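Local atomic coordinates of esterase E25 (PDB entry 4Q05), a protein that probably hydrolyses carboxylic esters as a dimeric bacterial member of the hormone-sensitive lipase family, with an alpha/beta hydrolase fold. Residues Phe325-Ile330 / Gln345-Glu350; Ala229-Thr234 / Gly333-Asp338; Ser51-Asn56 / Leu339-Thr344; Phe133-Gly138 / Ile151-Ile156; Pro293-Thr298 / Ala349-Phe354. All blocks are in the same frame, centred on the assembly; numbering follows the deposited sequence.

Interaction 1: Phe325-Ile330 / Gln345-Glu350. With NA (sodium ion), chain D.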
# COMPACT_ATOMS: atom_id res chain seq x y z
N PHE A 325 -0.48 1.40 -5.67
CA PHE A 325 -0.26 2.78 -5.24
C PHE A 325 -1.19 3.10 -4.08
O PHE A 325 -2.40 2.92 -4.19
CB PHE A 325 -0.49 3.75 -6.40
CG PHE A 325 0.45 3.52 -7.54
CD1 PHE A 325 0.20 2.52 -8.46
CD2 PHE A 325 1.59 4.28 -7.67
CE1 PHE A 325 1.08 2.29 -9.51
CE2 PHE A 325 2.48 4.06 -8.72
CZ PHE A 325 2.22 3.07 -9.63
N VAL A 326 -0.62 3.53 -2.97
CA VAL A 326 -1.38 3.90 -1.78
C VAL A 326 -1.02 5.34 -1.44
O VAL A 326 0.14 5.66 -1.18
CB VAL A 326 -1.02 3.00 -0.57
CG1 VAL A 326 -1.82 3.42 0.67
CG2 VAL A 326 -1.27 1.52 -0.91
N TYR A 327 -2.01 6.21 -1.44
CA TYR A 327 -1.76 7.62 -1.20
C TYR A 327 -2.12 8.03 0.22
O TYR A 327 -3.22 7.81 0.68
CB TYR A 327 -2.53 8.48 -2.20
CG TYR A 327 -1.92 8.36 -3.57
CD1 TYR A 327 -0.85 9.18 -3.96
CD2 TYR A 327 -2.37 7.41 -4.47
CE1 TYR A 327 -0.27 9.05 -5.20
CE2 TYR A 327 -1.80 7.28 -5.71
CZ TYR A 327 -0.74 8.10 -6.07
OH TYR A 327 -0.18 7.96 -7.32
N GLU A 328 -1.15 8.64 0.89
CA GLU A 328 -1.38 9.26 2.19
C GLU A 328 -2.61 10.18 2.12
O GLU A 328 -2.68 11.03 1.23
CB GLU A 328 -0.15 10.09 2.56
CG GLU A 328 -0.27 10.93 3.81
CD GLU A 328 -0.20 10.08 5.05
OE1 GLU A 328 -0.29 8.84 4.93
OE2 GLU A 328 -0.08 10.66 6.15
N GLY A 329 -3.54 10.01 3.06
CA GLY A 329 -4.70 10.88 3.19
C GLY A 329 -5.92 10.46 2.36
O GLY A 329 -7.04 10.89 2.62
N ILE A 330 -5.70 9.60 1.38
CA ILE A 330 -6.77 9.28 0.44
C ILE A 330 -7.76 8.23 0.94
O ILE A 330 -7.35 7.14 1.38
CB ILE A 330 -6.20 8.92 -0.94
CG1 ILE A 330 -5.95 10.22 -1.73
CG2 ILE A 330 -7.13 7.97 -1.70
CD1 ILE A 330 -5.74 10.01 -3.22
N GLN A 345 -2.91 13.57 -10.27
CA GLN A 345 -2.10 13.77 -11.46
C GLN A 345 -1.05 12.69 -11.57
O GLN A 345 -0.78 12.17 -12.65
CB GLN A 345 -1.44 15.15 -11.45
CG GLN A 345 -2.41 16.30 -11.50
CD GLN A 345 -1.71 17.63 -11.42
OE1 GLN A 345 -0.55 17.71 -11.00
NE2 GLN A 345 -2.39 18.68 -11.83
N HIS A 346 -0.45 12.34 -10.44
CA HIS A 346 0.58 11.30 -10.44
C HIS A 346 -0.06 9.95 -10.76
O HIS A 346 0.40 9.20 -11.64
CB HIS A 346 1.26 11.25 -9.08
CG HIS A 346 2.17 10.07 -8.91
ND1 HIS A 346 3.12 9.73 -9.84
CD2 HIS A 346 2.29 9.17 -7.91
CE1 HIS A 346 3.79 8.67 -9.42
NE2 HIS A 346 3.30 8.31 -8.25
N ALA A 347 -1.14 9.64 -10.06
CA ALA A 347 -1.77 8.33 -10.19
C ALA A 347 -2.08 8.02 -11.66
O ALA A 347 -1.82 6.93 -12.16
CB ALA A 347 -3.05 8.30 -9.38
N PHE A 348 -2.64 9.00 -12.36
CA PHE A 348 -3.08 8.75 -13.73
C PHE A 348 -1.96 8.91 -14.75
O PHE A 348 -2.00 8.30 -15.81
CB PHE A 348 -4.33 9.56 -14.03
CG PHE A 348 -5.52 9.07 -13.27
CD1 PHE A 348 -6.13 7.88 -13.64
CD2 PHE A 348 -5.95 9.72 -12.13
CE1 PHE A 348 -7.20 7.38 -12.91
CE2 PHE A 348 -7.03 9.23 -11.40
CZ PHE A 348 -7.65 8.06 -11.79
N ALA A 349 -0.94 9.68 -14.40
CA ALA A 349 0.29 9.61 -15.18
C ALA A 349 0.90 8.20 -15.09
O ALA A 349 1.34 7.63 -16.10
CB ALA A 349 1.29 10.67 -14.72
N GLU A 350 0.88 7.61 -13.90
CA GLU A 350 1.31 6.22 -13.73
C GLU A 350 0.41 5.26 -14.52
O GLU A 350 0.89 4.34 -15.16
CB GLU A 350 1.33 5.83 -12.25
CG GLU A 350 2.38 6.58 -11.42
CD GLU A 350 3.81 6.05 -11.60
OE1 GLU A 350 4.03 5.07 -12.34
OE2 GLU A 350 4.73 6.64 -10.99
NA NA D . 2.22 3.97 -2.31

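Interaction 2: Ala229-Thr234 / Gly333-Asp338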
# COMPACT_ATOMS: atom_id res chain seq x y z
N ALA A 229 -4.76 -5.04 -19.94
CA ALA A 229 -4.46 -4.49 -18.61
C ALA A 229 -5.75 -4.27 -17.82
O ALA A 229 -6.81 -4.06 -18.41
CB ALA A 229 -3.71 -3.18 -18.73
N LEU A 230 -5.66 -4.32 -16.49
CA LEU A 230 -6.82 -4.02 -15.66
C LEU A 230 -6.49 -2.85 -14.78
O LEU A 230 -5.34 -2.67 -14.38
CB LEU A 230 -7.16 -5.20 -14.75
CG LEU A 230 -7.44 -6.54 -15.41
CD1 LEU A 230 -7.88 -7.51 -14.32
CD2 LEU A 230 -8.50 -6.40 -16.50
N PHE A 231 -7.51 -2.05 -14.49
CA PHE A 231 -7.42 -0.99 -13.49
C PHE A 231 -8.39 -1.31 -12.36
O PHE A 231 -9.59 -1.46 -12.60
CB PHE A 231 -7.78 0.35 -14.12
CG PHE A 231 -7.88 1.46 -13.14
CD1 PHE A 231 -6.74 2.02 -12.61
CD2 PHE A 231 -9.12 1.95 -12.74
CE1 PHE A 231 -6.82 3.06 -11.69
CE2 PHE A 231 -9.22 2.98 -11.84
CZ PHE A 231 -8.06 3.54 -11.31
N LEU A 232 -7.87 -1.45 -11.14
CA LEU A 232 -8.73 -1.68 -9.98
C LEU A 232 -8.49 -0.61 -8.92
O LEU A 232 -7.56 -0.70 -8.10
CB LEU A 232 -8.46 -3.06 -9.37
CG LEU A 232 -8.60 -4.25 -10.32
CD1 LEU A 232 -8.23 -5.52 -9.58
CD2 LEU A 232 -10.03 -4.34 -10.85
N GLY A 233 -9.31 0.43 -8.94
CA GLY A 233 -9.25 1.47 -7.96
C GLY A 233 -10.19 1.11 -6.86
O GLY A 233 -11.29 0.74 -7.15
N THR A 234 -9.71 1.18 -5.63
CA THR A 234 -10.45 0.87 -4.42
C THR A 234 -11.52 -0.23 -4.65
O THR A 234 -12.67 -0.01 -4.49
CB THR A 234 -10.99 2.14 -3.75
OG1 THR A 234 -11.62 1.83 -2.53
CG2 THR A 234 -11.95 2.86 -4.64
N GLY A 333 -12.03 6.29 -3.30
CA GLY A 333 -12.31 7.08 -4.49
C GLY A 333 -11.71 8.47 -4.55
O GLY A 333 -11.89 9.16 -5.55
N ASP A 334 -10.97 8.88 -3.51
CA ASP A 334 -10.46 10.25 -3.44
C ASP A 334 -9.39 10.54 -4.47
O ASP A 334 -8.98 11.69 -4.62
CB ASP A 334 -9.90 10.56 -2.05
CG ASP A 334 -10.97 10.97 -1.07
OD1 ASP A 334 -12.09 11.29 -1.52
OD2 ASP A 334 -10.68 10.99 0.15
N TYR A 335 -8.91 9.51 -5.16
CA TYR A 335 -7.85 9.67 -6.15
C TYR A 335 -8.42 10.23 -7.44
O TYR A 335 -7.67 10.56 -8.36
CB TYR A 335 -7.17 8.33 -6.43
CG TYR A 335 -8.15 7.26 -6.84
CD1 TYR A 335 -8.63 7.19 -8.14
CD2 TYR A 335 -8.61 6.33 -5.92
CE1 TYR A 335 -9.54 6.23 -8.53
CE2 TYR A 335 -9.52 5.35 -6.30
CZ TYR A 335 -9.98 5.31 -7.59
OH TYR A 335 -10.88 4.34 -7.96
N ALA A 336 -9.74 10.31 -7.53
CA ALA A 336 -10.41 10.73 -8.75
C ALA A 336 -11.51 11.73 -8.46
O ALA A 336 -12.57 11.69 -9.09
CB ALA A 336 -10.96 9.54 -9.50
N VAL A 337 -11.27 12.61 -7.51
CA VAL A 337 -12.29 13.57 -7.07
C VAL A 337 -11.86 15.01 -7.39
O VAL A 337 -12.68 15.87 -7.67
CB VAL A 337 -12.59 13.42 -5.57
CG1 VAL A 337 -13.14 14.70 -4.99
CG2 VAL A 337 -13.56 12.25 -5.35
N ASP A 338 -10.55 15.26 -7.36
CA ASP A 338 -10.04 16.58 -7.70
C ASP A 338 -8.87 16.45 -8.66
O ASP A 338 -7.80 15.97 -8.28
CB ASP A 338 -9.62 17.33 -6.44
CG ASP A 338 -9.24 18.78 -6.72
OD1 ASP A 338 -8.61 19.07 -7.77
OD2 ASP A 338 -9.57 19.62 -5.87

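Interaction 3: Ser51-Asn56 / Leu339-Thr344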
# COMPACT_ATOMS: atom_id res chain seq x y z
N SER A 51 -0.43 16.24 -0.44
CA SER A 51 -0.31 17.50 -1.18
C SER A 51 -1.10 18.59 -0.48
O SER A 51 -2.03 18.31 0.28
CB SER A 51 -0.86 17.33 -2.59
OG SER A 51 -2.27 17.14 -2.54
N ASP A 52 -0.76 19.84 -0.75
CA ASP A 52 -1.57 20.95 -0.24
C ASP A 52 -3.03 20.81 -0.66
O ASP A 52 -3.93 21.01 0.14
CB ASP A 52 -1.00 22.29 -0.69
CG ASP A 52 0.35 22.57 -0.07
OD1 ASP A 52 0.70 21.87 0.91
OD2 ASP A 52 1.07 23.46 -0.57
N VAL A 53 -3.26 20.45 -1.92
CA VAL A 53 -4.62 20.28 -2.41
C VAL A 53 -5.40 19.26 -1.57
O VAL A 53 -6.52 19.52 -1.14
CB VAL A 53 -4.64 19.85 -3.90
CG1 VAL A 53 -6.06 19.59 -4.38
CG2 VAL A 53 -3.95 20.90 -4.77
N LEU A 54 -4.80 18.10 -1.33
CA LEU A 54 -5.50 17.05 -0.58
C LEU A 54 -5.62 17.43 0.89
O LEU A 54 -6.67 17.25 1.53
CB LEU A 54 -4.79 15.70 -0.74
CG LEU A 54 -5.47 14.55 0.00
CD1 LEU A 54 -6.90 14.41 -0.48
CD2 LEU A 54 -4.69 13.24 -0.19
N TYR A 55 -4.53 17.98 1.43
CA TYR A 55 -4.55 18.48 2.79
C TYR A 55 -5.72 19.47 2.99
O TYR A 55 -6.45 19.40 3.99
CB TYR A 55 -3.24 19.17 3.11
CG TYR A 55 -3.17 19.70 4.53
CD1 TYR A 55 -3.65 20.97 4.84
CD2 TYR A 55 -2.62 18.94 5.55
CE1 TYR A 55 -3.59 21.47 6.13
CE2 TYR A 55 -2.55 19.44 6.86
CZ TYR A 55 -3.04 20.70 7.13
OH TYR A 55 -2.98 21.21 8.41
N ASN A 56 -5.90 20.37 2.05
CA ASN A 56 -6.98 21.35 2.18
C ASN A 56 -8.36 20.71 2.05
O ASN A 56 -9.27 21.03 2.81
CB ASN A 56 -6.79 22.51 1.19
CG ASN A 56 -5.62 23.41 1.58
OD1 ASN A 56 -5.31 23.55 2.76
ND2 ASN A 56 -4.97 24.01 0.58
N LEU A 339 -9.07 16.89 -9.89
CA LEU A 339 -8.08 16.69 -10.93
C LEU A 339 -6.81 17.50 -10.68
O LEU A 339 -5.78 17.26 -11.31
CB LEU A 339 -8.65 17.03 -12.31
CG LEU A 339 -9.84 16.23 -12.86
CD1 LEU A 339 -9.38 15.25 -13.93
CD2 LEU A 339 -10.63 15.51 -11.77
N THR A 340 -6.88 18.47 -9.78
CA THR A 340 -5.68 19.27 -9.47
C THR A 340 -4.80 18.66 -8.37
O THR A 340 -3.72 19.16 -8.11
CB THR A 340 -6.03 20.69 -9.01
OG1 THR A 340 -6.62 20.64 -7.71
CG2 THR A 340 -6.99 21.39 -10.01
N ALA A 341 -5.26 17.61 -7.70
CA ALA A 341 -4.45 17.01 -6.65
C ALA A 341 -3.19 16.41 -7.25
O ALA A 341 -3.26 15.65 -8.22
CB ALA A 341 -5.24 15.95 -5.89
N PRO A 342 -2.02 16.76 -6.71
CA PRO A 342 -0.84 16.04 -7.21
C PRO A 342 -1.00 14.53 -7.15
O PRO A 342 -0.47 13.86 -8.02
CB PRO A 342 0.28 16.53 -6.29
CG PRO A 342 -0.13 17.99 -6.02
CD PRO A 342 -1.66 17.95 -5.91
N GLU A 343 -1.72 14.00 -6.16
CA GLU A 343 -1.91 12.55 -6.04
C GLU A 343 -2.60 12.00 -7.27
O GLU A 343 -2.22 10.97 -7.82
CB GLU A 343 -2.76 12.22 -4.80
CG GLU A 343 -2.03 12.40 -3.47
CD GLU A 343 -2.06 13.84 -2.96
OE1 GLU A 343 -2.58 14.73 -3.66
OE2 GLU A 343 -1.57 14.08 -1.83
N THR A 344 -3.64 12.69 -7.69
CA THR A 344 -4.43 12.31 -8.85
C THR A 344 -3.63 12.46 -10.13
O THR A 344 -3.66 11.58 -11.00
CB THR A 344 -5.69 13.19 -8.90
OG1 THR A 344 -6.47 12.94 -7.73
CG2 THR A 344 -6.52 12.90 -10.14

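Interaction 4: Phe133-Gly138 / Ile151-Ile156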
# COMPACT_ATOMS: atom_id res chain seq x y z
N PHE A 133 -10.01 2.04 -23.21
CA PHE A 133 -10.18 1.76 -21.79
C PHE A 133 -11.65 1.57 -21.54
O PHE A 133 -12.45 2.50 -21.70
CB PHE A 133 -9.64 2.91 -20.93
CG PHE A 133 -9.66 2.61 -19.46
CD1 PHE A 133 -10.85 2.60 -18.75
CD2 PHE A 133 -8.48 2.33 -18.78
CE1 PHE A 133 -10.88 2.31 -17.41
CE2 PHE A 133 -8.49 2.04 -17.44
CZ PHE A 133 -9.70 2.03 -16.74
N VAL A 134 -12.03 0.36 -21.16
CA VAL A 134 -13.43 0.07 -20.89
C VAL A 134 -13.64 0.22 -19.39
O VAL A 134 -13.02 -0.48 -18.57
CB VAL A 134 -13.82 -1.34 -21.36
CG1 VAL A 134 -15.27 -1.62 -20.99
CG2 VAL A 134 -13.58 -1.47 -22.88
N HIS A 135 -14.50 1.15 -19.02
CA HIS A 135 -14.58 1.57 -17.63
C HIS A 135 -15.85 1.06 -16.98
O HIS A 135 -16.93 1.10 -17.58
CB HIS A 135 -14.51 3.09 -17.56
CG HIS A 135 -14.96 3.64 -16.24
ND1 HIS A 135 -14.23 3.49 -15.08
CD2 HIS A 135 -16.07 4.34 -15.91
CE1 HIS A 135 -14.88 4.07 -14.08
NE2 HIS A 135 -16.00 4.59 -14.55
N THR A 136 -15.73 0.56 -15.75
CA THR A 136 -16.88 0.08 -15.01
C THR A 136 -16.96 0.90 -13.73
O THR A 136 -16.07 0.82 -12.88
CB THR A 136 -16.74 -1.40 -14.65
OG1 THR A 136 -15.49 -1.61 -14.00
CG2 THR A 136 -16.76 -2.24 -15.93
N HIS A 137 -18.00 1.72 -13.62
CA HIS A 137 -18.06 2.73 -12.58
C HIS A 137 -18.16 2.13 -11.17
O HIS A 137 -18.58 0.98 -11.00
CB HIS A 137 -19.22 3.71 -12.84
CG HIS A 137 -20.59 3.09 -12.74
ND1 HIS A 137 -21.16 2.73 -11.54
CD2 HIS A 137 -21.49 2.78 -13.69
CE1 HIS A 137 -22.36 2.23 -11.76
NE2 HIS A 137 -22.59 2.26 -13.06
N GLY A 138 -17.75 2.91 -10.18
CA GLY A 138 -17.83 2.51 -8.79
C GLY A 138 -19.17 2.86 -8.18
O GLY A 138 -20.18 2.97 -8.87
N ILE A 151 -18.09 10.26 -14.17
CA ILE A 151 -17.05 11.08 -13.54
C ILE A 151 -15.67 10.43 -13.59
O ILE A 151 -14.72 11.00 -14.12
CB ILE A 151 -17.41 11.47 -12.10
CG1 ILE A 151 -18.70 12.29 -12.09
CG2 ILE A 151 -16.28 12.27 -11.45
CD1 ILE A 151 -19.24 12.59 -10.71
N GLU A 152 -15.55 9.23 -13.06
CA GLU A 152 -14.23 8.59 -13.04
C GLU A 152 -13.71 8.32 -14.46
O GLU A 152 -12.50 8.36 -14.70
CB GLU A 152 -14.24 7.31 -12.21
CG GLU A 152 -12.90 6.61 -12.16
CD GLU A 152 -12.94 5.32 -11.35
OE1 GLU A 152 -13.97 4.60 -11.39
OE2 GLU A 152 -11.94 5.03 -10.67
N ALA A 153 -14.62 8.02 -15.38
CA ALA A 153 -14.27 7.78 -16.78
C ALA A 153 -13.67 9.04 -17.39
O ALA A 153 -12.73 8.98 -18.17
CB ALA A 153 -15.50 7.37 -17.57
N ILE A 154 -14.26 10.17 -17.05
CA ILE A 154 -13.76 11.45 -17.53
C ILE A 154 -12.34 11.69 -17.00
O ILE A 154 -11.46 12.13 -17.75
CB ILE A 154 -14.70 12.58 -17.10
CG1 ILE A 154 -16.05 12.44 -17.82
CG2 ILE A 154 -14.07 13.95 -17.35
CD1 ILE A 154 -17.17 13.24 -17.16
N VAL A 155 -12.13 11.38 -15.73
CA VAL A 155 -10.81 11.55 -15.12
C VAL A 155 -9.78 10.65 -15.78
O VAL A 155 -8.68 11.09 -16.14
CB VAL A 155 -10.81 11.24 -13.62
CG1 VAL A 155 -9.39 11.22 -13.10
CG2 VAL A 155 -11.67 12.23 -12.86
N ILE A 156 -10.13 9.38 -15.93
CA ILE A 156 -9.24 8.45 -16.60
C ILE A 156 -8.95 8.93 -18.02
O ILE A 156 -7.79 8.97 -18.45
CB ILE A 156 -9.86 7.04 -16.62
CG1 ILE A 156 -9.96 6.47 -15.20
CG2 ILE A 156 -9.06 6.13 -17.52
CD1 ILE A 156 -10.77 5.16 -15.10
O HOH W 1 -16.70 5.29 -10.81

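Interaction 5: Pro293-Thr298 / Ala349-Phe354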
# COMPACT_ATOMS: atom_id res chain seq x y z
N PRO A 293 -1.94 -7.83 -16.48
CA PRO A 293 -1.29 -6.87 -15.57
C PRO A 293 -2.32 -5.95 -14.97
O PRO A 293 -3.18 -5.44 -15.70
CB PRO A 293 -0.35 -6.09 -16.50
CG PRO A 293 0.01 -7.10 -17.57
CD PRO A 293 -1.26 -7.90 -17.79
N THR A 294 -2.23 -5.73 -13.67
CA THR A 294 -3.25 -4.98 -12.94
C THR A 294 -2.64 -3.80 -12.17
O THR A 294 -1.57 -3.91 -11.56
CB THR A 294 -4.00 -5.92 -11.98
OG1 THR A 294 -4.65 -6.94 -12.75
CG2 THR A 294 -5.04 -5.18 -11.14
N PHE A 295 -3.35 -2.68 -12.21
CA PHE A 295 -2.93 -1.44 -11.58
C PHE A 295 -3.96 -1.19 -10.48
O PHE A 295 -5.17 -1.16 -10.76
CB PHE A 295 -2.97 -0.33 -12.64
CG PHE A 295 -2.52 1.04 -12.16
CD1 PHE A 295 -3.33 1.81 -11.33
CD2 PHE A 295 -1.33 1.58 -12.61
CE1 PHE A 295 -2.93 3.08 -10.93
CE2 PHE A 295 -0.93 2.86 -12.23
CZ PHE A 295 -1.73 3.60 -11.39
N LEU A 296 -3.50 -1.02 -9.24
CA LEU A 296 -4.42 -0.83 -8.12
C LEU A 296 -4.08 0.44 -7.35
O LEU A 296 -2.93 0.78 -7.19
CB LEU A 296 -4.39 -2.01 -7.15
CG LEU A 296 -4.65 -3.40 -7.73
CD1 LEU A 296 -3.32 -4.09 -8.02
CD2 LEU A 296 -5.48 -4.23 -6.74
N ILE A 297 -5.11 1.11 -6.86
CA ILE A 297 -4.90 2.35 -6.13
C ILE A 297 -5.86 2.45 -4.96
O ILE A 297 -7.02 2.03 -5.05
CB ILE A 297 -5.01 3.58 -7.08
CG1 ILE A 297 -4.85 4.88 -6.29
CG2 ILE A 297 -6.34 3.59 -7.79
CD1 ILE A 297 -4.83 6.09 -7.18
N THR A 298 -5.36 2.99 -3.86
CA THR A 298 -6.16 3.17 -2.66
C THR A 298 -5.43 4.23 -1.81
O THR A 298 -4.58 4.95 -2.33
CB THR A 298 -6.36 1.82 -1.91
OG1 THR A 298 -7.13 2.02 -0.72
CG2 THR A 298 -5.01 1.20 -1.55
N ALA A 349 -0.94 9.68 -14.40
CA ALA A 349 0.29 9.61 -15.18
C ALA A 349 0.90 8.20 -15.09
O ALA A 349 1.34 7.63 -16.10
CB ALA A 349 1.29 10.67 -14.72
N GLU A 350 0.88 7.61 -13.90
CA GLU A 350 1.31 6.22 -13.73
C GLU A 350 0.41 5.26 -14.52
O GLU A 350 0.89 4.34 -15.16
CB GLU A 350 1.33 5.83 -12.25
CG GLU A 350 2.38 6.58 -11.42
CD GLU A 350 3.81 6.05 -11.60
OE1 GLU A 350 4.03 5.07 -12.34
OE2 GLU A 350 4.73 6.64 -10.99
N LEU A 351 -0.91 5.49 -14.48
CA LEU A 351 -1.82 4.63 -15.23
C LEU A 351 -1.45 4.72 -16.71
O LEU A 351 -1.33 3.71 -17.40
CB LEU A 351 -3.28 5.05 -15.03
CG LEU A 351 -4.29 4.18 -15.79
CD1 LEU A 351 -4.06 2.70 -15.50
CD2 LEU A 351 -5.74 4.58 -15.51
N ASN A 352 -1.27 5.95 -17.18
CA ASN A 352 -0.87 6.15 -18.57
C ASN A 352 0.37 5.35 -18.92
O ASN A 352 0.41 4.68 -19.95
CB ASN A 352 -0.64 7.64 -18.85
CG ASN A 352 -0.06 7.87 -20.23
OD1 ASN A 352 -0.79 7.98 -21.22
ND2 ASN A 352 1.25 7.92 -20.32
N ALA A 353 1.38 5.42 -18.07
CA ALA A 353 2.61 4.68 -18.32
C ALA A 353 2.34 3.18 -18.31
O ALA A 353 2.94 2.42 -19.05
CB ALA A 353 3.68 5.04 -17.29
N PHE A 354 1.40 2.78 -17.47
CA PHE A 354 1.06 1.37 -17.30
C PHE A 354 0.35 0.86 -18.55
O PHE A 354 0.61 -0.24 -19.01
CB PHE A 354 0.17 1.23 -16.06
CG PHE A 354 -0.16 -0.18 -15.70
CD1 PHE A 354 0.67 -0.90 -14.86
CD2 PHE A 354 -1.32 -0.77 -16.16
CE1 PHE A 354 0.36 -2.20 -14.50
CE2 PHE A 354 -1.65 -2.07 -15.80
CZ PHE A 354 -0.80 -2.79 -14.97

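Interaction 1: Phe325-Ile330 / Gln345-Glu350
Glu350 OE1 forms a salt bridge with Arg316 of the second subunit, while the rest of the side chain lies against the ring of Phe325. Its CG comes 3.7 Å from Phe325 CE2, and the bend at CB-CG (chi2 -77°) brings the carboxylate back beside the ring, its plane 39° from the ring plane. With an alanine here, Arg316 of the second subunit would probably lose its anionic mate and part of the Phe325 ring would be uncovered. In the alpha/beta hydrolase fold this is the outermost strand of the sheet, 322-327, meeting the last helix, 342-358; strand 325-327 and helix 345-350 run antiparallel at 174°, with axes 10.5 Å apart. Tyr327 points the same way as Phe325 and reaches the preceding helical turn: its OH comes 3.5 Å from Ala347 CB, and its CE2 lies 4.0 Å from the same methyl. The rings of Tyr327 and His346 meet rim to rim, centroids 6.0 Å apart, neither over the face of the other. Between Phe325 and Tyr327, Val326 faces the other way, and its O binds the sodium ion at 2.9 Å together with His312 of the second subunit.

Interaction 2: Ala229-Thr234 / Gly333-Asp338
Tyr335 crosses from the loop 333-338 to the corner at Gly233 and Thr234, where strand 229-235 bends, its tip coming to rest against Gly233. CB packs on Ile297 of the neighbouring strand 294-299. From there CG takes the position between the backbone N and the carbonyl carbon (chi1 55°), which swings the ring over its own segment, with Gly333 C above the rim of one face. On one side of the ring CE1 meets Phe231 CZ at 4.1 Å, the two side chains arriving from opposite directions; on the other CE2 meets Thr234 CG2 at 3.9 Å, near the plane of the tyrosine. CZ lies 3.9 Å from Gly233 CA, and OH lies closer still, 3.3 Å from that CA. A CB on Gly233 would collide with this hydroxyl. Beyond it OH hydrogen-bonds Glu152 OE2, and a phenylalanine in place of Tyr335 would probably leave that carboxylate oxygen without this mate. Thr234 OG1 bonds Asp302 and His332, consistent with the acid and histidine of an alpha/beta hydrolase triad, while its methyl also touches Gly333 N at 3.7 Å. The contact thus joins corner to loop by van der Waals packing, with the polar ends of Tyr335 and Thr234 satisfied outside it.

Interaction 3: Ser51-Asn56 / Leu339-Thr344
Ser51 and Glu343 carry the polar part of this contact, in which the start of helix 52-59, from the N-terminal region, meets the start of the last helix, 342-358. Both carboxylate oxygens are used: OE2 accepts from Ser51 N at 2.8 Å, almost straight (175°) and on its syn side though 17° out of the carboxylate plane, and OE1 takes the Ser51 hydroxyl at 2.7 Å from OG through its syn lone pair. That hydroxyl is also the N-cap of helix 52-59, its OG accepting from Leu54 N at 3.0 Å; with chi1 at 68° it can face the helix and the glutamate together. The Glu343 chain bends beyond CB to bring its carboxylate round to the serine. A carboxylate of another helix thus accepts from the N-cap residue's own N-H, beside the true capping bond from Leu54 N to Ser51 OG. Apolar contacts flank this pair. Ser51 CB sits 3.5 Å from Pro342 CD, Val53 CG2 touches the same CD at 3.9 Å, and Val53 CG1 lies 4.0 Å from Ala341 CB. Leu54 CD2 covers the other flank, 3.6 Å from Glu343 OE2 and crossing the glutamate at about a right angle. A carboxylate placed at a helix N-terminus is likely to be stabilised by the helix dipole, so Glu343 ties the two segments together and complements the cap of the helix it grips.

Interaction 4: Phe133-Gly138 / Ile151-Ile156
Phe133 and His135, on a strand of the central sheet, pack on Ile156, Ala153 and Glu152 of the helix in the beta-alpha-beta crossover formed by strand 132-136, helix 151-160 and strand 164-168. Strand 133-136 and helix 151-156 run roughly antiparallel, crossing at 152°. The CH-pi contact is well centred: Ile156 CG2 stands 3.9 Å from the centroid of the Phe133 ring, 4° off its normal. With CG anti to the backbone N (chi1 -174°), that ring lies under the isoleucine, whose CD1 reaches over to Phe133 CE1 at 3.7 Å. Other packing surrounds His135. Ala153 CB meets its CD2 at 3.5 Å, Ile156 CD1 approaches ND1 at 3.8 Å, and the ring is sandwiched between Ala153 N over one face and His137 N over the other. His135 NE2 is buried here and has no polar partner in the model. His137 and Gly138 begin the His-Gly-Gly signature of this family, whose glycine N-H groups line the oxyanion hole in relatives. The remaining link is polar and goes through a water. Glu152, extended beyond CG, bonds Ser205 OG through OE1. One water accepts from Gly138 N at 2.7 Å and donates to Glu152 OE1 at 2.9 Å.

Interaction 5: Pro293-Thr298 / Ala349-Phe354
Phe295 and Phe354 come from opposite directions, offset from one another, and meet as a T-shaped pair: the edge of Phe295 points at the face of Phe354, with centroids 5.5 Å apart and planes at 74°. Phe295 CD2 lies 3.7 Å from Phe354 CG, while its CB stands over the centre of the Phe354 ring, 3.8 Å from the centroid and 11° off the normal, a CH-pi contact. Both side chains hold CG anti to the backbone N (chi1 -178° in Phe295), which sends the strand ring up to the helix and the helix ring down to the strand. The face of Phe295 receives a methyl: Leu351 CD1 sits 4.2 Å from its centroid, towards the rim. At the Phe295 edge, in the ring plane, Glu350 CB meets CE2 at 3.7 Å. Phe354 extends beyond the pair to the start of the strand, where its CZ touches Pro293 CB at 3.7 Å and the backbone of Pro293 adjoins its edge. Phe325, of the next strand, also stacks with Phe295; helix 342-358 lies along strands 294-299 and 322-327 at the edge of the alpha/beta hydrolase sheet. The two segments are joined mainly by aromatic and aliphatic surfaces, so their cohesion probably comes from dispersion and the exclusion of water, with C-H groups placed against the ring faces.

Helix 342-358 is the common element: interaction 3 uses its first turn, interaction 1 the next and interaction 5 the one after. Interactions 1 and 5 share Glu350, and their strands 322-327 and 294-299 are neighbours in the sheet; their centres lie about 9 Å apart. Interaction 2 reaches strand 229-235, next in the order, and interaction 4 adds strand 132-136, about 8 Å from interaction 2 between centres. Along the chain interaction 4 closes first, and it and interaction 2 are nested in the long loop closed by interaction 3. Interaction 3 attaches helix 52-59 to the start of helix 342-358, while the other four reach one sheet; interaction 1 lies at its edge strand, where the second subunit packs.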